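Local coordinates for protein arginase (PDB 5YNL) that probably hydrolyses L-arginine to L-ornithine and urea, as a cold-adapted arginase from a psychrophilic Antarctic yeast, at residues A[44-52]-A[319-327]; A[224-232]-A[269-279]. One frame throughout, in Å; residues are numbered along the deposited sequence. Where two conformers were deposited one is given.

Interaction 1: A[44-52]-A[319-327]; sequences MSPATSPFL and AETNLLVSL
S45 and S49 lie over T321 and N322, with CA-CA separations of 5.1 Å for S45 and T321 and 4.8 Å for S49 and N322; 44-52 is an irregular N-terminal strip laid along the turn that leads out of helix 308-320 into strand 324-330. N322 carries the polar grip. It is the first residue to leave the helix and has positive phi (65°), and with CG anti to its own carbonyl carbon (chi1 -68°) its amide reaches the N-terminal strip. There ND2 donates to P46 O at 2.7 Å, nearly straight and in the plane of the amide. Water 1 also donates to P46 O and joins it to E320 O. Next to this, S45 CB sits 3.3 Å from T321 O, while S45 OG lies against T321 CB. Segment 319-327 makes the helix-to-strand connection of a parallel alpha/beta sheet, the arginase fold: strand 324-330 runs between 147-152 and 281-286, and V325 bonds through its backbone to T148 and I281. Farther along, S49 OG accepts from F51 N and from L52 N, the latter at 3.0 Å and 172°, an ST turn and ST motif together, while S49 CB rests on N322 O. With an alanine here both amides would lose this acceptor, and the bend that presents F51 and L52 to the strand would probably be less firmly set. F51 CB meets V325 CG1 at 3.7 Å, the two side chains crossing at about a right angle, and the F51 ring slants toward L323, its CE2 4.1 Å from L323 CD2. The same L323 CD2 also meets P46 CG and CD, the leucine lying roughly perpendicular to the proline, and L52 CD1 reaches V325 CG1.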
loop_
_atom_site.group_PDB
_atom_site.type_symbol
_atom_site.label_atom_id
_atom_site.label_comp_id
_atom_site.label_asym_id
_atom_site.label_seq_id
_atom_site.Cartn_x
_atom_site.Cartn_y
_atom_site.Cartn_z
ATOM N N MET A 44 10.236 8.421 -19.863
ATOM C CA MET A 44 9.845 9.365 -18.819
ATOM C C MET A 44 8.373 9.156 -18.419
ATOM O O MET A 44 7.704 8.275 -18.953
ATOM C CB MET A 44 10.096 10.803 -19.290
ATOM C CG MET A 44 10.477 11.767 -18.178
ATOM S SD MET A 44 9.444 13.244 -18.181
ATOM C CE MET A 44 9.899 13.998 -16.619
ATOM N N SER A 45 7.879 9.952 -17.473
ATOM C CA SER A 45 6.502 9.838 -16.981
ATOM C C SER A 45 5.568 10.876 -17.633
ATOM O O SER A 45 6.030 11.938 -18.060
ATOM C CB SER A 45 6.473 9.987 -15.454
ATOM O OG SER A 45 7.341 9.063 -14.813
ATOM N N PRO A 46 4.248 10.574 -17.709
ATOM C CA PRO A 46 3.288 11.501 -18.343
ATOM C C PRO A 46 3.144 12.829 -17.598
ATOM O O PRO A 46 3.264 12.852 -16.366
ATOM C CB PRO A 46 1.959 10.733 -18.284
ATOM C CG PRO A 46 2.142 9.711 -17.204
ATOM C CD PRO A 46 3.591 9.332 -17.250
ATOM N N ALA A 47 2.873 13.911 -18.330
ATOM C CA ALA A 47 2.757 15.243 -17.724
ATOM C C ALA A 47 1.529 15.326 -16.822
ATOM O O ALA A 47 1.461 16.168 -15.919
ATOM C CB ALA A 47 2.714 16.328 -18.793
ATOM N N THR A 48 0.569 14.440 -17.085
ATOM C CA THR A 48 -0.667 14.352 -16.316
ATOM C C THR A 48 -1.139 12.890 -16.242
ATOM O O THR A 48 -0.738 12.060 -17.061
ATOM C CB THR A 48 -1.765 15.253 -16.929
ATOM O OG1 THR A 48 -2.869 15.358 -16.022
ATOM C CG2 THR A 48 -2.245 14.692 -18.260
ATOM N N SER A 49 -1.976 12.573 -15.257
ATOM C CA SER A 49 -2.409 11.195 -15.051
ATOM C C SER A 49 -3.226 10.709 -16.227
ATOM O O SER A 49 -4.183 11.379 -16.629
ATOM C CB SER A 49 -3.244 11.066 -13.793
ATOM O OG SER A 49 -3.927 9.833 -13.795
ATOM N N PRO A 50 -2.841 9.543 -16.790
ATOM C CA PRO A 50 -3.541 8.878 -17.904
ATOM C C PRO A 50 -4.673 7.992 -17.411
ATOM O O PRO A 50 -5.381 7.418 -18.229
ATOM C CB PRO A 50 -2.457 7.987 -18.538
ATOM C CG PRO A 50 -1.228 8.058 -17.588
ATOM C CD PRO A 50 -1.661 8.778 -16.343
ATOM N N PHE A 51 -4.841 7.882 -16.096
ATOM C CA PHE A 51 -5.812 6.953 -15.516
ATOM C C PHE A 51 -7.012 7.635 -14.836
ATOM O O PHE A 51 -8.164 7.207 -15.019
ATOM C CB PHE A 51 -5.108 6.021 -14.516
ATOM C CG PHE A 51 -3.894 5.341 -15.080
ATOM C CD1 PHE A 51 -3.996 4.523 -16.204
ATOM C CD2 PHE A 51 -2.648 5.520 -14.495
ATOM C CE1 PHE A 51 -2.865 3.893 -16.729
ATOM C CE2 PHE A 51 -1.523 4.897 -15.007
ATOM C CZ PHE A 51 -1.625 4.084 -16.127
ATOM N N LEU A 52 -6.740 8.686 -14.060
ATOM C CA LEU A 52 -7.759 9.304 -13.194
ATOM C C LEU A 52 -8.886 10.047 -13.916
ATOM O O LEU A 52 -8.766 10.394 -15.087
ATOM C CB LEU A 52 -7.103 10.248 -12.174
ATOM C CG LEU A 52 -6.802 9.688 -10.786
ATOM C CD1 LEU A 52 -6.815 8.178 -10.798
ATOM C CD2 LEU A 52 -5.455 10.187 -10.288
ATOM N N ALA A 319 4.577 10.345 -6.579
ATOM C CA ALA A 319 3.606 11.365 -6.982
ATOM C C ALA A 319 4.042 12.037 -8.271
ATOM O O ALA A 319 3.196 12.305 -9.143
ATOM C CB ALA A 319 3.385 12.403 -5.874
ATOM N N GLU A 320 5.341 12.298 -8.411
ATOM C CA GLU A 320 5.799 13.013 -9.600
ATOM C C GLU A 320 5.561 12.222 -10.900
ATOM O O GLU A 320 5.482 12.817 -11.976
ATOM C CB GLU A 320 7.251 13.533 -9.481
ATOM C CG GLU A 320 8.356 12.510 -9.794
ATOM C CD GLU A 320 9.783 13.095 -9.710
ATOM O OE1 GLU A 320 10.742 12.304 -9.542
ATOM O OE2 GLU A 320 9.967 14.336 -9.817
ATOM N N THR A 321 5.395 10.900 -10.801
ATOM C CA THR A 321 5.181 10.083 -12.015
ATOM C C THR A 321 3.797 10.241 -12.644
ATOM O O THR A 321 3.621 9.908 -13.816
ATOM C CB THR A 321 5.391 8.565 -11.783
ATOM O OG1 THR A 321 4.195 8.009 -11.240
ATOM C CG2 THR A 321 6.550 8.309 -10.839
ATOM N N ASN A 322 2.832 10.715 -11.856
ATOM C CA ASN A 322 1.408 10.732 -12.238
ATOM C C ASN A 322 0.757 9.352 -12.421
ATOM O O ASN A 322 -0.386 9.263 -12.867
ATOM C CB ASN A 322 1.147 11.613 -13.477
ATOM C CG ASN A 322 1.358 13.081 -13.205
ATOM O OD1 ASN A 322 0.907 13.603 -12.179
ATOM N ND2 ASN A 322 2.049 13.765 -14.123
ATOM N N LEU A 323 1.473 8.287 -12.058
ATOM C CA LEU A 323 0.984 6.919 -12.290
ATOM C C LEU A 323 0.173 6.351 -11.113
ATOM O O LEU A 323 -0.467 5.304 -11.234
ATOM C CB LEU A 323 2.146 5.984 -12.649
ATOM C CG LEU A 323 3.020 6.462 -13.827
ATOM C CD1 LEU A 323 4.394 5.794 -13.812
ATOM C CD2 LEU A 323 2.337 6.220 -15.161
ATOM N N LEU A 324 0.194 7.037 -9.974
ATOM C CA LEU A 324 -0.458 6.506 -8.774
ATOM C C LEU A 324 -2.003 6.459 -8.879
ATOM O O LEU A 324 -2.649 7.468 -9.151
ATOM C CB LEU A 324 -0.036 7.327 -7.559
ATOM C CG LEU A 324 -0.604 6.908 -6.203
ATOM C CD1 LEU A 324 0.173 5.703 -5.655
ATOM C CD2 LEU A 324 -0.550 8.099 -5.228
ATOM N N VAL A 325 -2.585 5.288 -8.655
ATOM C CA VAL A 325 -4.040 5.192 -8.593
ATOM C C VAL A 325 -4.532 4.755 -7.214
ATOM O O VAL A 325 -5.659 5.059 -6.837
ATOM C CB VAL A 325 -4.606 4.239 -9.656
ATOM C CG1 VAL A 325 -4.363 4.797 -11.066
ATOM C CG2 VAL A 325 -3.986 2.846 -9.502
ATOM N N SER A 326 -3.685 4.063 -6.456
ATOM C CA SER A 326 -4.058 3.604 -5.122
ATOM C C SER A 326 -2.952 3.757 -4.107
ATOM O O SER A 326 -1.782 3.460 -4.387
ATOM C CB SER A 326 -4.510 2.150 -5.137
ATOM O OG SER A 326 -5.873 2.064 -5.466
ATOM N N LEU A 327 -3.351 4.206 -2.923
ATOM C CA LEU A 327 -2.456 4.464 -1.808
ATOM C C LEU A 327 -3.023 3.825 -0.547
ATOM O O LEU A 327 -4.166 4.137 -0.150
ATOM C CB LEU A 327 -2.363 5.976 -1.583
ATOM C CG LEU A 327 -1.681 6.480 -0.310
ATOM C CD1 LEU A 327 -0.201 6.096 -0.319
ATOM C CD2 LEU A 327 -1.864 7.968 -0.208
HETATM O O HOH W 1 6.074 12.943 -14.851
#

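Interaction 2: A[224-232]-A[269-279]; sequences KPERIVYIG and ALDHVNPDRTR
R227 points its CB away from helix 269-273, yet its chain, bent at chi2 and chi3, brings the tip back to the C-terminal end of the helix and the loop that follows. CD comes first, 3.9 Å from R279 CZ. NE then faces R279 NE, and CZ lies 3.2 Å from that same nitrogen, so R279 NE sits over the centre of the R227 guanidinium and the two groups face each other, planes 31° apart. NH1 is 2.9 Å from R279 NH1, a close approach of like charges that E171, salt-bridged to R279 NH2, probably eases. NH2 donates to V273 O at 2.8 Å, in the guanidinium plane but from above the plane of the carbonyl. At the R227 backbone, V273 CG1 presses on R227 O at 3.4 Å, and water 3 donates to both E226 O and H272 O. Deeper in, V229 CG1 packs on A269 CB, which also receives I231 CD1. The short strand 228-231 and helix 269-273 run nearly antiparallel (164°), their axes 8.4 Å apart: a helix laid over a parallel sheet, as in the three-layer alpha/beta/alpha fold of arginases.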
loop_
_atom_site.group_PDB
_atom_site.type_symbol
_atom_site.label_atom_id
_atom_site.label_comp_id
_atom_site.label_asym_id
_atom_site.label_seq_id
_atom_site.Cartn_x
_atom_site.Cartn_y
_atom_site.Cartn_z
ATOM N N LYS A 224 1.472 -10.679 -10.449
ATOM C CA LYS A 224 2.652 -11.397 -10.916
ATOM C C LYS A 224 3.854 -10.985 -10.058
ATOM O O LYS A 224 3.964 -9.822 -9.666
ATOM C CB LYS A 224 2.911 -11.066 -12.388
ATOM C CG LYS A 224 1.939 -11.720 -13.391
ATOM C CD LYS A 224 1.741 -10.832 -14.639
ATOM C CE LYS A 224 1.094 -11.581 -15.821
ATOM N NZ LYS A 224 2.027 -12.430 -16.634
ATOM N N PRO A 225 4.761 -11.931 -9.763
ATOM C CA PRO A 225 5.931 -11.668 -8.911
ATOM C C PRO A 225 6.893 -10.607 -9.452
ATOM O O PRO A 225 7.731 -10.107 -8.694
ATOM C CB PRO A 225 6.644 -13.029 -8.866
ATOM C CG PRO A 225 6.153 -13.775 -10.106
ATOM C CD PRO A 225 4.716 -13.336 -10.209
ATOM N N GLU A 226 6.792 -10.272 -10.733
ATOM C CA GLU A 226 7.647 -9.236 -11.299
ATOM C C GLU A 226 6.954 -7.877 -11.237
ATOM O O GLU A 226 7.496 -6.872 -11.711
ATOM C CB GLU A 226 7.984 -9.562 -12.744
ATOM C CG GLU A 226 6.774 -9.484 -13.636
ATOM C CD GLU A 226 6.342 -10.837 -14.159
ATOM O OE1 GLU A 226 6.626 -11.871 -13.499
ATOM O OE2 GLU A 226 5.723 -10.860 -15.243
ATOM N N ARG A 227 5.753 -7.851 -10.663
ATOM C CA ARG A 227 4.995 -6.610 -10.542
ATOM C C ARG A 227 5.083 -6.029 -9.116
ATOM O O ARG A 227 4.631 -4.920 -8.857
ATOM C CB ARG A 227 3.530 -6.840 -10.956
ATOM C CG ARG A 227 3.094 -6.273 -12.333
ATOM C CD ARG A 227 3.976 -6.705 -13.493
ATOM N NE ARG A 227 5.005 -5.703 -13.802
ATOM C CZ ARG A 227 5.789 -5.735 -14.882
ATOM N NH1 ARG A 227 5.668 -6.718 -15.769
ATOM N NH2 ARG A 227 6.693 -4.781 -15.082
ATOM N N ILE A 228 5.685 -6.771 -8.195
ATOM C CA ILE A 228 5.849 -6.275 -6.828
ATOM C C ILE A 228 7.302 -5.930 -6.502
ATOM O O ILE A 228 8.224 -6.632 -6.941
ATOM C CB ILE A 228 5.245 -7.245 -5.761
ATOM C CG1 ILE A 228 5.542 -6.753 -4.328
ATOM C CG2 ILE A 228 5.690 -8.684 -6.002
ATOM C CD1 ILE A 228 4.883 -7.579 -3.205
ATOM N N VAL A 229 7.496 -4.826 -5.763
ATOM C CA VAL A 229 8.809 -4.470 -5.240
ATOM C C VAL A 229 8.696 -4.017 -3.782
ATOM O O VAL A 229 7.717 -3.347 -3.391
ATOM C CB VAL A 229 9.556 -3.440 -6.158
ATOM C CG1 VAL A 229 8.849 -2.091 -6.169
ATOM C CG2 VAL A 229 11.010 -3.274 -5.738
ATOM N N TYR A 230 9.680 -4.417 -2.976
ATOM C CA TYR A 230 9.689 -4.148 -1.548
ATOM C C TYR A 230 10.770 -3.105 -1.220
ATOM O O TYR A 230 11.923 -3.205 -1.682
ATOM C CB TYR A 230 10.007 -5.429 -0.777
ATOM C CG TYR A 230 8.900 -6.453 -0.696
ATOM C CD1 TYR A 230 7.882 -6.330 0.233
ATOM C CD2 TYR A 230 8.895 -7.567 -1.517
ATOM C CE1 TYR A 230 6.874 -7.271 0.324
ATOM C CE2 TYR A 230 7.882 -8.523 -1.430
ATOM C CZ TYR A 230 6.879 -8.361 -0.505
ATOM O OH TYR A 230 5.868 -9.290 -0.405
ATOM N N ILE A 231 10.397 -2.112 -0.419
ATOM C CA ILE A 231 11.317 -1.090 0.049
ATOM C C ILE A 231 11.160 -0.979 1.544
ATOM O O ILE A 231 10.022 -0.788 2.026
ATOM C CB ILE A 231 10.968 0.278 -0.551
ATOM C CG1 ILE A 231 11.141 0.220 -2.072
ATOM C CG2 ILE A 231 11.846 1.370 0.057
ATOM C CD1 ILE A 231 10.515 1.375 -2.839
ATOM N N GLY A 232 12.280 -1.058 2.276
ATOM C CA GLY A 232 12.292 -0.847 3.718
ATOM C C GLY A 232 12.441 -2.111 4.549
ATOM O O GLY A 232 12.452 -2.056 5.784
ATOM N N ALA A 269 13.427 0.766 -8.187
ATOM C CA ALA A 269 12.172 0.094 -7.897
ATOM C C ALA A 269 11.224 0.392 -9.013
ATOM O O ALA A 269 10.615 -0.524 -9.568
ATOM C CB ALA A 269 11.601 0.549 -6.580
ATOM N N LEU A 270 11.096 1.666 -9.369
ATOM C CA LEU A 270 10.288 2.038 -10.556
ATOM C C LEU A 270 10.769 1.354 -11.831
ATOM O O LEU A 270 9.955 0.832 -12.604
ATOM C CB LEU A 270 10.217 3.565 -10.744
ATOM C CG LEU A 270 9.347 4.287 -9.704
ATOM C CD1 LEU A 270 9.462 5.808 -9.855
ATOM C CD2 LEU A 270 7.888 3.853 -9.841
ATOM N N ASP A 271 12.079 1.324 -12.057
ATOM C CA ASP A 271 12.558 0.651 -13.267
ATOM C C ASP A 271 12.305 -0.848 -13.253
ATOM O O ASP A 271 12.255 -1.456 -14.295
ATOM C CB ASP A 271 14.045 0.925 -13.546
ATOM C CG ASP A 271 14.332 2.386 -13.726
ATOM O OD1 ASP A 271 13.371 3.168 -13.902
ATOM O OD2 ASP A 271 15.520 2.762 -13.684
ATOM N N HIS A 272 12.157 -1.455 -12.084
ATOM C CA HIS A 272 11.913 -2.891 -12.097
ATOM C C HIS A 272 10.453 -3.205 -12.419
ATOM O O HIS A 272 10.185 -4.028 -13.287
ATOM C CB HIS A 272 12.338 -3.567 -10.796
ATOM C CG HIS A 272 12.178 -5.053 -10.815
ATOM N ND1 HIS A 272 12.959 -5.876 -11.599
ATOM C CD2 HIS A 272 11.311 -5.866 -10.167
ATOM C CE1 HIS A 272 12.595 -7.132 -11.417
ATOM N NE2 HIS A 272 11.595 -7.156 -10.554
ATOM N N VAL A 273 9.503 -2.543 -11.750
ATOM C CA VAL A 273 8.104 -2.903 -11.965
ATOM C C VAL A 273 7.440 -2.057 -13.049
ATOM O O VAL A 273 6.389 -2.419 -13.573
ATOM C CB VAL A 273 7.254 -2.870 -10.652
ATOM C CG1 VAL A 273 7.752 -3.917 -9.667
ATOM C CG2 VAL A 273 7.274 -1.469 -10.025
ATOM N N ASN A 274 8.062 -0.931 -13.383
ATOM C CA ASN A 274 7.422 0.038 -14.272
ATOM C C ASN A 274 8.401 0.714 -15.228
ATOM O O ASN A 274 8.437 1.948 -15.299
ATOM C CB ASN A 274 6.729 1.109 -13.419
ATOM C CG ASN A 274 5.501 1.674 -14.081
ATOM O OD1 ASN A 274 5.305 1.526 -15.304
ATOM N ND2 ASN A 274 4.653 2.330 -13.281
ATOM N N PRO A 275 9.188 -0.087 -15.980
ATOM C CA PRO A 275 10.303 0.498 -16.731
ATOM C C PRO A 275 9.875 1.588 -17.714
ATOM O O PRO A 275 10.578 2.591 -17.812
ATOM C CB PRO A 275 10.897 -0.702 -17.499
ATOM C CG PRO A 275 9.770 -1.712 -17.582
ATOM C CD PRO A 275 9.022 -1.528 -16.264
ATOM N N ASP A 276 8.758 1.402 -18.413
ATOM C CA ASP A 276 8.274 2.389 -19.382
ATOM C C ASP A 276 7.386 3.479 -18.786
ATOM O O ASP A 276 6.815 4.276 -19.522
ATOM C CB ASP A 276 7.476 1.698 -20.496
ATOM C CG ASP A 276 8.236 0.589 -21.138
ATOM O OD1 ASP A 276 9.438 0.774 -21.425
ATOM O OD2 ASP A 276 7.625 -0.473 -21.358
ATOM N N ARG A 277 7.254 3.499 -17.465
ATOM C CA ARG A 277 6.352 4.434 -16.797
ATOM C C ARG A 277 4.953 4.476 -17.412
ATOM O O ARG A 277 4.376 5.561 -17.576
ATOM C CB ARG A 277 6.932 5.853 -16.786
ATOM C CG ARG A 277 8.256 5.998 -16.025
ATOM C CD ARG A 277 8.171 5.480 -14.598
ATOM N NE ARG A 277 9.421 5.757 -13.895
ATOM C CZ ARG A 277 10.511 4.998 -13.974
ATOM N NH1 ARG A 277 10.503 3.899 -14.718
ATOM N NH2 ARG A 277 11.605 5.337 -13.316
ATOM N N THR A 278 4.395 3.315 -17.744
ATOM C CA THR A 278 3.037 3.293 -18.278
ATOM C C THR A 278 2.030 2.516 -17.419
ATOM O O THR A 278 0.846 2.523 -17.708
ATOM C CB THR A 278 3.004 2.797 -19.737
ATOM O OG1 THR A 278 3.845 1.648 -19.867
ATOM C CG2 THR A 278 3.487 3.888 -20.691
ATOM N N ARG A 279 2.498 1.862 -16.362
ATOM C CA ARG A 279 1.622 1.094 -15.470
ATOM C C ARG A 279 1.065 1.922 -14.315
ATOM O O ARG A 279 1.794 2.722 -13.714
ATOM C CB ARG A 279 2.387 -0.110 -14.887
ATOM C CG ARG A 279 2.692 -1.249 -15.903
ATOM C CD ARG A 279 3.274 -2.446 -15.187
ATOM N NE ARG A 279 3.798 -3.473 -16.080
ATOM C CZ ARG A 279 3.090 -4.486 -16.584
ATOM N NH1 ARG A 279 3.677 -5.358 -17.381
ATOM N NH2 ARG A 279 1.804 -4.625 -16.305
HETATM O O HOH W 2 9.551 -7.964 -8.723
HETATM O O HOH W 3 9.569 -6.623 -13.461
#

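Overall arrangement
From the N terminus, 44-52 leads into the first strand, 57-63, and its partner 319-327 comes only near the end of the chain, so interaction 1 closes a loop of 266 residues. Interaction 2 is nested inside it: 224-232 enters strand 228-233, and the chain passes through strand 250-253 and into helix 254-273, whose last turn and following loop, 269-279, return to it. The two contacts reach the same parallel sheet at strands 324-330 and 228-233, which 281-286 and 173-177 separate. Their centres are 14 Å apart, and the loop after helix 254-273 touches both halves of interaction 1: R277 O lies 3.2 Å from L323 CD2, and R277 packs on S45.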